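Local coordinates for protein adenosylmethionine-8-amino-7-oxononanoate aminotransferase (PDB 6ZHK) that probably transfers an amino group from S-adenosyl-L-methionine to 8-amino-7-oxononanoate in biotin biosynthesis, with pyridoxal 5'-phosphate as cofactor, at residues Thr114-Ser119 / Ala312-Asp317; Cys86-Leu91 / Gly341-Cys346; Lys370-Glu375 / Arg391-Gly396; Arg377-Leu382 / Asp455-Ala460. One frame throughout, in Å; residues are numbered along the deposited sequence. Where two conformers were deposited one is given.

From the N terminus, the loop 86-91 comes first; interaction 2 joins it to 341-346, at the start of helix 343-358. The long loop it closes holds interaction 1 nested inside, where segments 114-119 and 312-317 pair through strands 115-119 and 311-315 of the seven-stranded sheet. The two contacts touch: Tyr118 packs on Gly341 and Leu90. Both also meet the second subunit. Interactions 3 and 4 follow in series, on the other side of the chain's centre. Their segments alternate along the chain, so the contacts cross. Interaction 3 sets helix 366-376 on the hairpin at 391-396. Interaction 4 sets 377-382 against helix 447-463.

Interaction 1. Residues Thr114-Ser119 / Ala312-Asp317; sequences TKVFYS and ATLTTD
Lys115 to Tyr118 run antiparallel to Ala312 to Thr315, with the strand axes 4.7 Å apart at closest. This is the outermost pair, within this chain, of the seven-stranded sheet of the fold type I aminotransferases; strand 311-315 lies antiparallel to both its neighbours. Val116 also makes backbone bonds to the second subunit. Phe117 and Thr313 form a hydrogen-bonded pair: Thr313 N gives to Phe117 O at 2.8 Å. At the Thr315 end lies a classic beta bulge: Thr114 N (3.0 Å) and Lys115 N both give to Thr315 O.

On one face Val116 and Leu314 lie side by side, CG2 to CG at 3.8 Å. Val116 packs on Ala102 and Val106 of helix 96-108, Leu314 on Thr109. A bound magnesium ion is about 5 Å from the side chain of Leu314. On the other face Phe117 meets Trp22 of the second subunit edge-to-face.

Past the bulge, Asp317 OD1 is met from opposite faces of its carboxylate. Thr114 OG1 comes from above the plane at 2.7 Å. Lys115 was modelled in two conformers. In one, bent at chi2 (-67°), NZ makes a salt bridge on the syn side at 2.9 Å, which is thus less certain. NZ also bonds to Glu19 O of the second subunit. With Asp317 replaced by alanine, Thr114 OG1 would probably lose its acceptor, and Lys115 a possible counterion.

A water gives to Phe117 O and to Thr313 OG1, which also bonds to Ala125 O; this water is 2.7 Å from Ser119 OG.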
loop_
_atom_site.group_PDB
_atom_site.type_symbol
_atom_site.label_atom_id
_atom_site.label_comp_id
_atom_site.label_asym_id
_atom_site.label_seq_id
_atom_site.Cartn_x
_atom_site.Cartn_y
_atom_site.Cartn_z
ATOM N N THR A 114 -18.312 -12.739 3.031
ATOM C CA THR A 114 -17.946 -13.802 3.947
ATOM C C THR A 114 -16.439 -14.031 3.974
ATOM O O THR A 114 -15.969 -14.910 4.712
ATOM C CB THR A 114 -18.624 -15.108 3.514
ATOM O OG1 THR A 114 -18.401 -15.256 2.116
ATOM C CG2 THR A 114 -20.122 -15.083 3.751
ATOM N N LYS A 115 -15.680 -13.325 3.142
ATOM C CA LYS A 115 -14.234 -13.615 3.110
ATOM C C LYS A 115 -13.484 -12.286 3.130
ATOM O O LYS A 115 -14.010 -11.298 2.611
ATOM C CB LYS A 115 -13.865 -14.358 1.829
ATOM C CG LYS A 115 -14.432 -15.801 1.771
ATOM C CD LYS A 115 -13.787 -16.681 2.821
ATOM C CE LYS A 115 -14.231 -18.136 2.760
ATOM N NZ LYS A 115 -15.485 -18.330 3.524
ATOM N N VAL A 116 -12.281 -12.278 3.716
ATOM C CA VAL A 116 -11.553 -11.033 3.972
ATOM C C VAL A 116 -10.128 -11.220 3.446
ATOM O O VAL A 116 -9.477 -12.184 3.854
ATOM C CB VAL A 116 -11.487 -10.712 5.502
ATOM C CG1 VAL A 116 -10.490 -9.587 5.777
ATOM C CG2 VAL A 116 -12.856 -10.318 6.003
ATOM N N PHE A 117 -9.692 -10.335 2.535
ATOM C CA PHE A 117 -8.312 -10.330 2.081
ATOM C C PHE A 117 -7.749 -8.971 2.492
ATOM O O PHE A 117 -8.220 -7.932 2.014
ATOM C CB PHE A 117 -8.284 -10.458 0.538
ATOM C CG PHE A 117 -6.913 -10.775 0.019
ATOM C CD1 PHE A 117 -5.904 -9.816 0.024
ATOM C CD2 PHE A 117 -6.636 -12.057 -0.419
ATOM C CE1 PHE A 117 -4.602 -10.155 -0.367
ATOM C CE2 PHE A 117 -5.354 -12.393 -0.849
ATOM C CZ PHE A 117 -4.340 -11.461 -0.771
ATOM N N TYR A 118 -6.672 -8.959 3.296
ATOM C CA TYR A 118 -6.181 -7.714 3.860
ATOM C C TYR A 118 -5.105 -7.081 2.986
ATOM O O TYR A 118 -4.393 -7.767 2.278
ATOM C CB TYR A 118 -5.455 -7.991 5.180
ATOM C CG TYR A 118 -6.397 -8.370 6.329
ATOM C CD1 TYR A 118 -7.263 -7.421 6.864
ATOM C CD2 TYR A 118 -6.373 -9.650 6.899
ATOM C CE1 TYR A 118 -8.086 -7.748 7.947
ATOM C CE2 TYR A 118 -7.169 -9.980 7.983
ATOM C CZ TYR A 118 -8.051 -9.035 8.479
ATOM O OH TYR A 118 -8.854 -9.297 9.553
ATOM N N SER A 119 -4.974 -5.754 3.098
ATOM C CA SER A 119 -3.898 -4.991 2.486
ATOM C C SER A 119 -3.710 -3.730 3.334
ATOM O O SER A 119 -4.299 -3.627 4.420
ATOM C CB SER A 119 -4.192 -4.654 1.028
ATOM O OG SER A 119 -5.375 -3.891 0.879
ATOM N N ALA A 312 -9.081 -3.602 3.491
ATOM C CA ALA A 312 -9.581 -4.965 3.287
ATOM C C ALA A 312 -10.429 -5.047 2.022
ATOM O O ALA A 312 -11.126 -4.081 1.649
ATOM C CB ALA A 312 -10.447 -5.329 4.489
ATOM N N THR A 313 -10.361 -6.201 1.348
ATOM C CA THR A 313 -11.262 -6.456 0.238
ATOM C C THR A 313 -12.112 -7.663 0.639
ATOM O O THR A 313 -11.592 -8.735 0.892
ATOM C CB THR A 313 -10.424 -6.812 -1.012
ATOM O OG1 THR A 313 -9.476 -5.750 -1.222
ATOM C CG2 THR A 313 -11.290 -7.021 -2.235
ATOM N N LEU A 314 -13.416 -7.467 0.753
ATOM C CA LEU A 314 -14.275 -8.559 1.153
ATOM C C LEU A 314 -15.016 -9.102 -0.086
ATOM O O LEU A 314 -15.459 -8.325 -0.927
ATOM C CB LEU A 314 -15.303 -7.985 2.155
ATOM C CG LEU A 314 -14.853 -8.086 3.599
ATOM C CD1 LEU A 314 -13.675 -7.148 3.918
ATOM C CD2 LEU A 314 -16.022 -8.033 4.580
ATOM N N THR A 315 -15.210 -10.430 -0.155
ATOM C CA THR A 315 -15.866 -11.058 -1.302
ATOM C C THR A 315 -16.865 -12.131 -0.814
ATOM O O THR A 315 -16.915 -12.478 0.386
ATOM C CB THR A 315 -14.870 -11.732 -2.271
ATOM O OG1 THR A 315 -14.455 -12.955 -1.668
ATOM C CG2 THR A 315 -13.585 -10.957 -2.471
ATOM N N THR A 316 -17.650 -12.604 -1.777
ATOM C CA THR A 316 -18.600 -13.696 -1.663
ATOM C C THR A 316 -17.825 -15.001 -1.685
ATOM O O THR A 316 -16.668 -15.011 -2.101
ATOM C CB THR A 316 -19.592 -13.673 -2.825
ATOM O OG1 THR A 316 -18.800 -13.842 -4.013
ATOM C CG2 THR A 316 -20.383 -12.382 -2.844
ATOM N N ASP A 317 -18.441 -16.074 -1.178
ATOM C CA ASP A 317 -17.782 -17.365 -1.304
ATOM C C ASP A 317 -17.692 -17.776 -2.779
ATOM O O ASP A 317 -16.794 -18.552 -3.147
ATOM C CB ASP A 317 -18.533 -18.464 -0.540
ATOM C CG ASP A 317 -18.303 -18.410 0.969
ATOM O OD1 ASP A 317 -17.403 -17.681 1.433
ATOM O OD2 ASP A 317 -19.025 -19.146 1.648
HETATM O O HOH W 1 -7.389 -5.695 0.602
#

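Interaction 2. Residues Cys86-Leu91 / Gly341-Cys346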
loop_
_atom_site.group_PDB
_atom_site.type_symbol
_atom_site.label_atom_id
_atom_site.label_comp_id
_atom_site.label_asym_id
_atom_site.label_seq_id
_atom_site.Cartn_x
_atom_site.Cartn_y
_atom_site.Cartn_z
ATOM N N CYS A 86 4.576 -7.182 16.910
ATOM C CA CYS A 86 4.127 -6.154 15.979
ATOM C C CYS A 86 3.746 -6.791 14.642
ATOM O O CYS A 86 2.798 -6.374 14.012
ATOM C CB CYS A 86 5.212 -5.114 15.793
ATOM S SG CYS A 86 5.484 -4.150 17.308
ATOM N N HIS A 87 4.526 -7.772 14.195
ATOM C CA HIS A 87 4.229 -8.325 12.889
ATOM C C HIS A 87 4.748 -9.760 12.749
ATOM O O HIS A 87 5.943 -10.027 12.821
ATOM C CB HIS A 87 4.841 -7.487 11.767
ATOM C CG HIS A 87 4.464 -8.076 10.450
ATOM N ND1 HIS A 87 3.157 -8.000 9.924
ATOM C CD2 HIS A 87 5.197 -8.790 9.585
ATOM C CE1 HIS A 87 3.113 -8.667 8.765
ATOM N NE2 HIS A 87 4.361 -9.187 8.558
ATOM N N SER A 88 3.849 -10.641 12.366
ATOM C CA SER A 88 4.257 -11.879 11.704
ATOM C C SER A 88 3.333 -12.120 10.506
ATOM O O SER A 88 2.213 -11.617 10.514
ATOM C CB SER A 88 4.260 -13.052 12.685
ATOM O OG SER A 88 2.906 -13.296 13.084
ATOM N N THR A 89 3.741 -13.033 9.603
ATOM C CA THR A 89 3.152 -13.147 8.278
ATOM C C THR A 89 1.771 -13.808 8.298
ATOM O O THR A 89 1.490 -14.757 9.098
ATOM C CB THR A 89 4.149 -13.865 7.347
ATOM O OG1 THR A 89 3.731 -13.609 6.021
ATOM C CG2 THR A 89 4.179 -15.371 7.520
ATOM N N LEU A 90 0.991 -13.460 7.276
ATOM C CA LEU A 90 -0.172 -14.255 6.865
ATOM C C LEU A 90 0.115 -15.102 5.612
ATOM O O LEU A 90 -0.786 -15.761 5.111
ATOM C CB LEU A 90 -1.364 -13.318 6.623
ATOM C CG LEU A 90 -2.334 -13.199 7.803
ATOM C CD1 LEU A 90 -1.712 -12.575 8.999
ATOM C CD2 LEU A 90 -3.586 -12.404 7.416
ATOM N N LEU A 91 1.349 -15.059 5.057
ATOM C CA LEU A 91 1.628 -15.908 3.904
ATOM C C LEU A 91 1.861 -17.325 4.451
ATOM O O LEU A 91 2.948 -17.625 4.977
ATOM C CB LEU A 91 2.870 -15.388 3.153
ATOM C CG LEU A 91 2.678 -14.215 2.164
ATOM C CD1 LEU A 91 2.522 -12.902 2.923
ATOM C CD2 LEU A 91 3.882 -14.155 1.222
ATOM N N GLY A 341 -2.168 -8.304 6.887
ATOM C CA GLY A 341 -2.650 -8.704 8.216
ATOM C C GLY A 341 -1.762 -8.321 9.411
ATOM O O GLY A 341 -1.836 -8.949 10.486
ATOM N N ASN A 342 -0.933 -7.274 9.304
ATOM C CA ASN A 342 -0.009 -6.895 10.377
ATOM C C ASN A 342 -0.759 -6.709 11.726
ATOM O O ASN A 342 -1.839 -6.117 11.770
ATOM C CB ASN A 342 0.662 -5.568 9.961
ATOM C CG ASN A 342 1.365 -4.888 11.105
ATOM O OD1 ASN A 342 0.768 -4.209 11.909
ATOM N ND2 ASN A 342 2.684 -4.932 11.071
ATOM N N GLN A 343 -0.217 -7.211 12.839
ATOM C CA GLN A 343 -0.923 -7.212 14.129
ATOM C C GLN A 343 -1.226 -5.806 14.663
ATOM O O GLN A 343 -2.314 -5.589 15.181
ATOM C CB GLN A 343 -0.192 -8.011 15.229
ATOM C CG GLN A 343 -0.231 -9.518 14.983
ATOM C CD GLN A 343 0.931 -10.051 14.169
ATOM O OE1 GLN A 343 1.311 -9.534 13.104
ATOM N NE2 GLN A 343 1.368 -11.217 14.569
ATOM N N LEU A 344 -0.265 -4.872 14.576
ATOM C CA LEU A 344 -0.575 -3.495 14.989
ATOM C C LEU A 344 -1.744 -2.898 14.194
ATOM O O LEU A 344 -2.664 -2.301 14.783
ATOM C CB LEU A 344 0.673 -2.630 14.881
ATOM C CG LEU A 344 1.850 -3.106 15.739
ATOM C CD1 LEU A 344 2.979 -2.092 15.620
ATOM C CD2 LEU A 344 1.444 -3.370 17.268
ATOM N N LEU A 345 -1.765 -3.094 12.846
ATOM C CA LEU A 345 -2.843 -2.536 12.042
ATOM C C LEU A 345 -4.141 -3.144 12.540
ATOM O O LEU A 345 -5.129 -2.435 12.688
ATOM C CB LEU A 345 -2.705 -2.853 10.529
ATOM C CG LEU A 345 -1.316 -2.594 9.938
ATOM C CD1 LEU A 345 -1.290 -2.784 8.426
ATOM C CD2 LEU A 345 -0.871 -1.167 10.216
ATOM N N CYS A 346 -4.137 -4.467 12.794
ATOM C CA CYS A 346 -5.416 -5.110 13.058
ATOM C C CYS A 346 -5.877 -4.776 14.483
ATOM O O CYS A 346 -7.091 -4.683 14.772
ATOM C CB CYS A 346 -5.232 -6.626 12.961
ATOM S SG CYS A 346 -5.050 -7.215 11.256
#
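At the N terminus of helix 343-358, where Asn342 is the N-cap, the amide of Gln343 grips Ser88 twice, once at its backbone N and once at its side-chain OG. Gln343 OE1 takes the N-H of Ser88, 2.9 Å from Ser88 N, in the carbonyl plane and on a lone pair. Gln343 NE2 gives to Ser88 OG at 3.0 Å, with OG tilted 16° from the amide plane. The Gln343 chain bends at chi2 (90°), which turns the amide back to the loop 86-91. If Gln343 were a leucine, Ser88 N and OG are likely to be left without these partners, and the loop freer to shift.

The side chain of Asn342 crosses that of His87 obliquely, yet amide and imidazole planes are only 12° apart. The CA of Asn342 sits at the edge of the ring, in its plane. Asn342 ND2 bonds to Tyr307 O of the second subunit, so the cap also ties into the dimer.

Cys86 O receives two weak bonds from the first turn, from Gln343 N at 3.3 Å and Leu344 N at 3.5 Å. Cys86 SG packs on Leu344 CD1 at 3.7 Å. At the other end Leu90 CD2 rests on Gly341 CA at 3.9 Å. Within the cap itself, Asn342 OD1 accepts from Leu345 N at 2.9 Å, in the carbonyl plane.

Interaction 3. Residues Lys370-Glu375 / Arg391-Gly396; sequences KLFHKE and RGFMVG
A type II' beta turn, Arg391 to Met394, closes the hairpin of strands 385-391 and 394-399, and its Gly392 and Phe393 meet Phe372 and His373 of a helix. Gly392 takes the first inner position of the turn with a positive phi (57°). Arg391 and Met394 exchange two backbone bonds across the turn.

The polar link is a single bond. His373 NE2 gives to Gly392 O at 2.7 Å, with the oxygen close to the plane of the imidazole. The donor is tilted 17° from the carbonyl plane. His373 CG lies beside its backbone N, anti to the carbonyl carbon (chi1 -64°), and this carries the ring over to the turn. Because NE2 is the donor, it bears a proton here.

Phe372 lies beside this bond. The edge of its ring also nears Gly392 O, with CD2 at 3.8 Å. The same CD2 meets Phe393 CD1 at 3.8 Å, near the plane of the Phe393 ring. The two rings meet obliquely, centroids 6.0 Å apart. Phe372 CE2 touches Val395 CG2 at 3.7 Å, and the two side chains run antiparallel alongside each other.

The hairpin belongs to the three-stranded antiparallel sheet 385-391, 394-399 and 436-439. Helix 366-376 lies against it here, and Phe372 reaches on to Ile450 and Cys454 of helix 447-463.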
loop_
_atom_site.group_PDB
_atom_site.type_symbol
_atom_site.label_atom_id
_atom_site.label_comp_id
_atom_site.label_asym_id
_atom_site.label_seq_id
_atom_site.Cartn_x
_atom_site.Cartn_y
_atom_site.Cartn_z
ATOM N N LYS A 370 -28.038 15.662 11.394
ATOM C CA LYS A 370 -29.196 16.515 11.156
ATOM C C LYS A 370 -28.858 17.972 11.497
ATOM O O LYS A 370 -29.166 18.886 10.740
ATOM C CB LYS A 370 -30.359 16.025 12.025
ATOM C CG LYS A 370 -31.617 15.535 11.317
ATOM C CD LYS A 370 -32.188 14.325 12.047
ATOM C CE LYS A 370 -33.074 13.465 11.182
ATOM N NZ LYS A 370 -32.890 12.048 11.566
ATOM N N LEU A 371 -28.171 18.187 12.621
ATOM C CA LEU A 371 -27.732 19.528 13.002
ATOM C C LEU A 371 -26.762 20.122 11.978
ATOM O O LEU A 371 -26.864 21.294 11.605
ATOM C CB LEU A 371 -27.152 19.498 14.424
ATOM C CG LEU A 371 -26.505 20.823 14.882
ATOM C CD1 LEU A 371 -27.541 21.951 15.054
ATOM C CD2 LEU A 371 -25.643 20.659 16.126
ATOM N N PHE A 372 -25.773 19.320 11.545
ATOM C CA PHE A 372 -24.822 19.741 10.527
ATOM C C PHE A 372 -25.542 20.232 9.254
ATOM O O PHE A 372 -25.230 21.291 8.722
ATOM C CB PHE A 372 -23.908 18.535 10.198
ATOM C CG PHE A 372 -22.729 18.796 9.294
ATOM C CD1 PHE A 372 -22.052 20.000 9.365
ATOM C CD2 PHE A 372 -22.281 17.840 8.389
ATOM C CE1 PHE A 372 -20.907 20.228 8.611
ATOM C CE2 PHE A 372 -21.168 18.080 7.572
ATOM C CZ PHE A 372 -20.484 19.275 7.690
ATOM N N HIS A 373 -26.506 19.456 8.754
ATOM C CA HIS A 373 -27.136 19.832 7.492
ATOM C C HIS A 373 -27.951 21.112 7.678
ATOM O O HIS A 373 -28.021 21.927 6.752
ATOM C CB HIS A 373 -27.962 18.663 6.880
ATOM C CG HIS A 373 -27.127 17.482 6.487
ATOM N ND1 HIS A 373 -27.676 16.271 6.107
ATOM C CD2 HIS A 373 -25.779 17.316 6.438
ATOM C CE1 HIS A 373 -26.700 15.402 5.825
ATOM N NE2 HIS A 373 -25.515 16.023 5.996
ATOM N N LYS A 374 -28.597 21.250 8.839
ATOM C CA LYS A 374 -29.400 22.428 9.157
ATOM C C LYS A 374 -28.513 23.674 9.221
ATOM O O LYS A 374 -28.852 24.712 8.651
ATOM C CB LYS A 374 -30.161 22.169 10.462
ATOM C CG LYS A 374 -30.868 23.401 11.008
ATOM C CD LYS A 374 -31.806 23.103 12.140
ATOM C CE LYS A 374 -31.179 22.989 13.514
ATOM N NZ LYS A 374 -30.119 24.005 13.747
ATOM N N GLU A 375 -27.304 23.539 9.793
ATOM C CA GLU A 375 -26.345 24.636 9.943
ATOM C C GLU A 375 -25.623 25.023 8.659
ATOM O O GLU A 375 -25.091 26.134 8.559
ATOM C CB GLU A 375 -25.341 24.368 11.070
ATOM C CG GLU A 375 -25.955 24.273 12.455
ATOM C CD GLU A 375 -26.654 25.554 12.935
ATOM O OE1 GLU A 375 -25.998 26.614 12.952
ATOM O OE2 GLU A 375 -27.886 25.491 13.216
ATOM N N ARG A 391 -23.572 13.530 1.648
ATOM C CA ARG A 391 -24.340 12.568 2.423
ATOM C C ARG A 391 -23.727 12.469 3.816
ATOM O O ARG A 391 -22.509 12.317 3.945
ATOM C CB ARG A 391 -24.229 11.151 1.846
ATOM C CG ARG A 391 -24.823 10.931 0.468
ATOM C CD ARG A 391 -24.823 9.405 0.214
ATOM N NE ARG A 391 -25.485 9.100 -1.043
ATOM C CZ ARG A 391 -26.804 9.000 -1.152
ATOM N NH1 ARG A 391 -27.566 9.089 -0.072
ATOM N NH2 ARG A 391 -27.332 8.695 -2.328
ATOM N N GLY A 392 -24.551 12.625 4.847
ATOM C CA GLY A 392 -24.088 12.555 6.242
ATOM C C GLY A 392 -22.973 13.570 6.532
ATOM O O GLY A 392 -23.135 14.774 6.281
ATOM N N PHE A 393 -21.808 13.054 6.968
ATOM C CA PHE A 393 -20.646 13.885 7.260
ATOM C C PHE A 393 -19.676 13.969 6.069
ATOM O O PHE A 393 -18.469 14.090 6.283
ATOM C CB PHE A 393 -19.898 13.282 8.471
ATOM C CG PHE A 393 -20.468 13.515 9.841
ATOM C CD1 PHE A 393 -20.955 14.772 10.195
ATOM C CD2 PHE A 393 -20.569 12.452 10.750
ATOM C CE1 PHE A 393 -21.484 14.999 11.468
ATOM C CE2 PHE A 393 -21.081 12.684 12.020
ATOM C CZ PHE A 393 -21.527 13.949 12.373
ATOM N N MET A 394 -20.162 13.792 4.822
ATOM C CA MET A 394 -19.295 14.016 3.682
ATOM C C MET A 394 -19.998 15.056 2.816
ATOM O O MET A 394 -20.994 14.772 2.147
ATOM C CB MET A 394 -19.155 12.720 2.867
ATOM C CG MET A 394 -18.594 11.597 3.698
ATOM S SD MET A 394 -18.395 10.037 2.771
ATOM C CE MET A 394 -16.734 10.312 2.163
ATOM N N VAL A 395 -19.470 16.274 2.824
ATOM C CA VAL A 395 -20.173 17.420 2.267
ATOM C C VAL A 395 -19.213 18.186 1.383
ATOM O O VAL A 395 -18.031 18.333 1.705
ATOM C CB VAL A 395 -20.777 18.296 3.398
ATOM C CG1 VAL A 395 -21.157 19.704 2.923
ATOM C CG2 VAL A 395 -21.978 17.617 4.012
ATOM N N GLY A 396 -19.711 18.670 0.246
ATOM C CA GLY A 396 -18.923 19.621 -0.523
ATOM C C GLY A 396 -19.671 20.946 -0.669
ATOM O O GLY A 396 -20.926 20.962 -0.725
#

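Interaction 4. Residues Arg377-Leu382 / Asp455-Ala460; sequences RKLKEL and DALYEA
Leu382 and Leu379 close on Tyr458 and Leu457, joining the turn-like segment 377-382 to helix 447-463. Leu382 CD2 stands over one face of the Tyr458 ring, a CH-pi contact 3.8 Å from the centroid and 29° off the normal. Its nearest ring atom is Tyr458 CE2, at 3.4 Å. Leu379 splits its two methyls. CD1 meets Leu457 CD2 at 3.6 Å, and CD2 packs on the Tyr458 backbone, 3.6 Å from its CA. Tyr458 CG is anti to the backbone N (chi1 -180°), which sends the ring out from the helix to the neighbouring segment.

Further out, Lys378 CD lies 3.8 Å from Tyr458 CD2. Lys378 NZ then reaches Asp455 OD1 at 3.4 Å, a long salt bridge. NZ also bonds to Glu375 O of the preceding helix. Glu381 OE1 sits at the edge of the Tyr458 ring, 3.7 Å from CE2.

The hold therefore comes mainly from apolar carbons round one tyrosine. The one salt bridge lies at the polar edge of the contact, and its length suggests that it adds little to that hold.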
loop_
_atom_site.group_PDB
_atom_site.type_symbol
_atom_site.label_atom_id
_atom_site.label_comp_id
_atom_site.label_asym_id
_atom_site.label_seq_id
_atom_site.Cartn_x
_atom_site.Cartn_y
_atom_site.Cartn_z
ATOM N N ARG A 377 -27.326 25.147 5.798
ATOM C CA ARG A 377 -28.294 25.735 4.884
ATOM C C ARG A 377 -27.997 27.200 4.553
ATOM O O ARG A 377 -28.147 27.589 3.405
ATOM C CB ARG A 377 -29.719 25.624 5.453
ATOM C CG ARG A 377 -30.316 24.230 5.326
ATOM C CD ARG A 377 -31.738 24.370 5.813
ATOM N NE ARG A 377 -32.119 23.251 6.665
ATOM C CZ ARG A 377 -33.048 23.334 7.623
ATOM N NH1 ARG A 377 -33.654 24.491 7.858
ATOM N NH2 ARG A 377 -33.363 22.273 8.350
ATOM N N LYS A 378 -27.579 28.008 5.545
ATOM C CA LYS A 378 -27.316 29.432 5.328
ATOM C C LYS A 378 -26.237 29.680 4.283
ATOM O O LYS A 378 -26.143 30.789 3.755
ATOM C CB LYS A 378 -26.949 30.125 6.648
ATOM C CG LYS A 378 -25.788 29.464 7.413
ATOM C CD LYS A 378 -25.229 30.316 8.565
ATOM C CE LYS A 378 -24.209 29.566 9.424
ATOM N NZ LYS A 378 -24.827 28.468 10.226
ATOM N N LEU A 379 -25.373 28.689 4.008
ATOM C CA LEU A 379 -24.297 28.936 3.055
ATOM C C LEU A 379 -24.870 29.111 1.647
ATOM O O LEU A 379 -24.269 29.777 0.796
ATOM C CB LEU A 379 -23.303 27.762 3.074
ATOM C CG LEU A 379 -22.548 27.559 4.376
ATOM C CD1 LEU A 379 -21.839 26.215 4.374
ATOM C CD2 LEU A 379 -21.573 28.692 4.641
ATOM N N LYS A 380 -26.063 28.535 1.446
ATOM C CA LYS A 380 -26.714 28.527 0.155
ATOM C C LYS A 380 -27.015 29.964 -0.281
ATOM O O LYS A 380 -26.985 30.230 -1.474
ATOM C CB LYS A 380 -27.956 27.618 0.155
ATOM C CG LYS A 380 -27.729 26.166 -0.267
ATOM C CD LYS A 380 -28.988 25.452 -0.732
ATOM N N GLU A 381 -27.205 30.884 0.670
ATOM C CA GLU A 381 -27.556 32.276 0.375
ATOM C C GLU A 381 -26.369 33.085 -0.147
ATOM O O GLU A 381 -26.581 34.093 -0.808
ATOM C CB GLU A 381 -27.909 33.094 1.616
ATOM C CG GLU A 381 -28.912 32.485 2.583
ATOM C CD GLU A 381 -28.740 33.030 3.999
ATOM O OE1 GLU A 381 -27.617 33.520 4.336
ATOM O OE2 GLU A 381 -29.713 32.942 4.792
ATOM N N LEU A 382 -25.128 32.665 0.147
ATOM C CA LEU A 382 -23.966 33.511 -0.120
ATOM C C LEU A 382 -23.727 33.625 -1.625
ATOM O O LEU A 382 -23.918 32.643 -2.351
ATOM C CB LEU A 382 -22.719 32.847 0.489
ATOM C CG LEU A 382 -22.677 32.662 1.996
ATOM C CD1 LEU A 382 -21.410 31.877 2.393
ATOM C CD2 LEU A 382 -22.712 34.009 2.722
ATOM N N ASP A 455 -20.602 28.426 11.119
ATOM C CA ASP A 455 -20.531 29.880 11.247
ATOM C C ASP A 455 -19.176 30.371 10.734
ATOM O O ASP A 455 -19.097 31.392 10.061
ATOM C CB ASP A 455 -20.636 30.324 12.713
ATOM C CG ASP A 455 -22.044 30.331 13.280
ATOM O OD1 ASP A 455 -23.006 30.282 12.503
ATOM O OD2 ASP A 455 -22.167 30.361 14.498
ATOM N N ALA A 456 -18.081 29.656 11.033
ATOM C CA ALA A 456 -16.794 30.124 10.524
ATOM C C ALA A 456 -16.712 29.990 9.002
ATOM O O ALA A 456 -16.042 30.798 8.337
ATOM C CB ALA A 456 -15.662 29.318 11.143
ATOM N N LEU A 457 -17.357 28.951 8.442
ATOM C CA LEU A 457 -17.290 28.793 6.989
ATOM C C LEU A 457 -18.049 29.933 6.287
ATOM O O LEU A 457 -17.612 30.486 5.255
ATOM C CB LEU A 457 -17.840 27.405 6.621
ATOM C CG LEU A 457 -17.729 26.982 5.152
ATOM C CD1 LEU A 457 -16.289 27.040 4.626
ATOM C CD2 LEU A 457 -18.318 25.606 4.929
ATOM N N TYR A 458 -19.197 30.266 6.857
ATOM C CA TYR A 458 -20.004 31.390 6.380
ATOM C C TYR A 458 -19.163 32.683 6.305
ATOM O O TYR A 458 -19.088 33.323 5.265
ATOM C CB TYR A 458 -21.252 31.523 7.262
ATOM C CG TYR A 458 -22.187 32.656 6.879
ATOM C CD1 TYR A 458 -22.017 33.962 7.341
ATOM C CD2 TYR A 458 -23.287 32.401 6.064
ATOM C CE1 TYR A 458 -22.920 34.972 6.995
ATOM C CE2 TYR A 458 -24.198 33.393 5.717
ATOM C CZ TYR A 458 -24.008 34.688 6.172
ATOM O OH TYR A 458 -24.939 35.628 5.798
ATOM N N GLU A 459 -18.470 33.027 7.375
ATOM C CA GLU A 459 -17.609 34.198 7.437
ATOM C C GLU A 459 -16.387 34.024 6.532
ATOM O O GLU A 459 -15.927 34.983 5.912
ATOM C CB GLU A 459 -17.016 34.334 8.840
ATOM C CG GLU A 459 -18.004 34.672 9.937
ATOM C CD GLU A 459 -17.361 34.624 11.316
ATOM O OE1 GLU A 459 -16.116 34.407 11.415
ATOM O OE2 GLU A 459 -18.089 34.872 12.293
ATOM N N ALA A 460 -15.811 32.811 6.464
ATOM C CA ALA A 460 -14.593 32.617 5.690
ATOM C C ALA A 460 -14.868 32.855 4.206
ATOM O O ALA A 460 -14.016 33.403 3.494
ATOM C CB ALA A 460 -14.048 31.214 5.961
#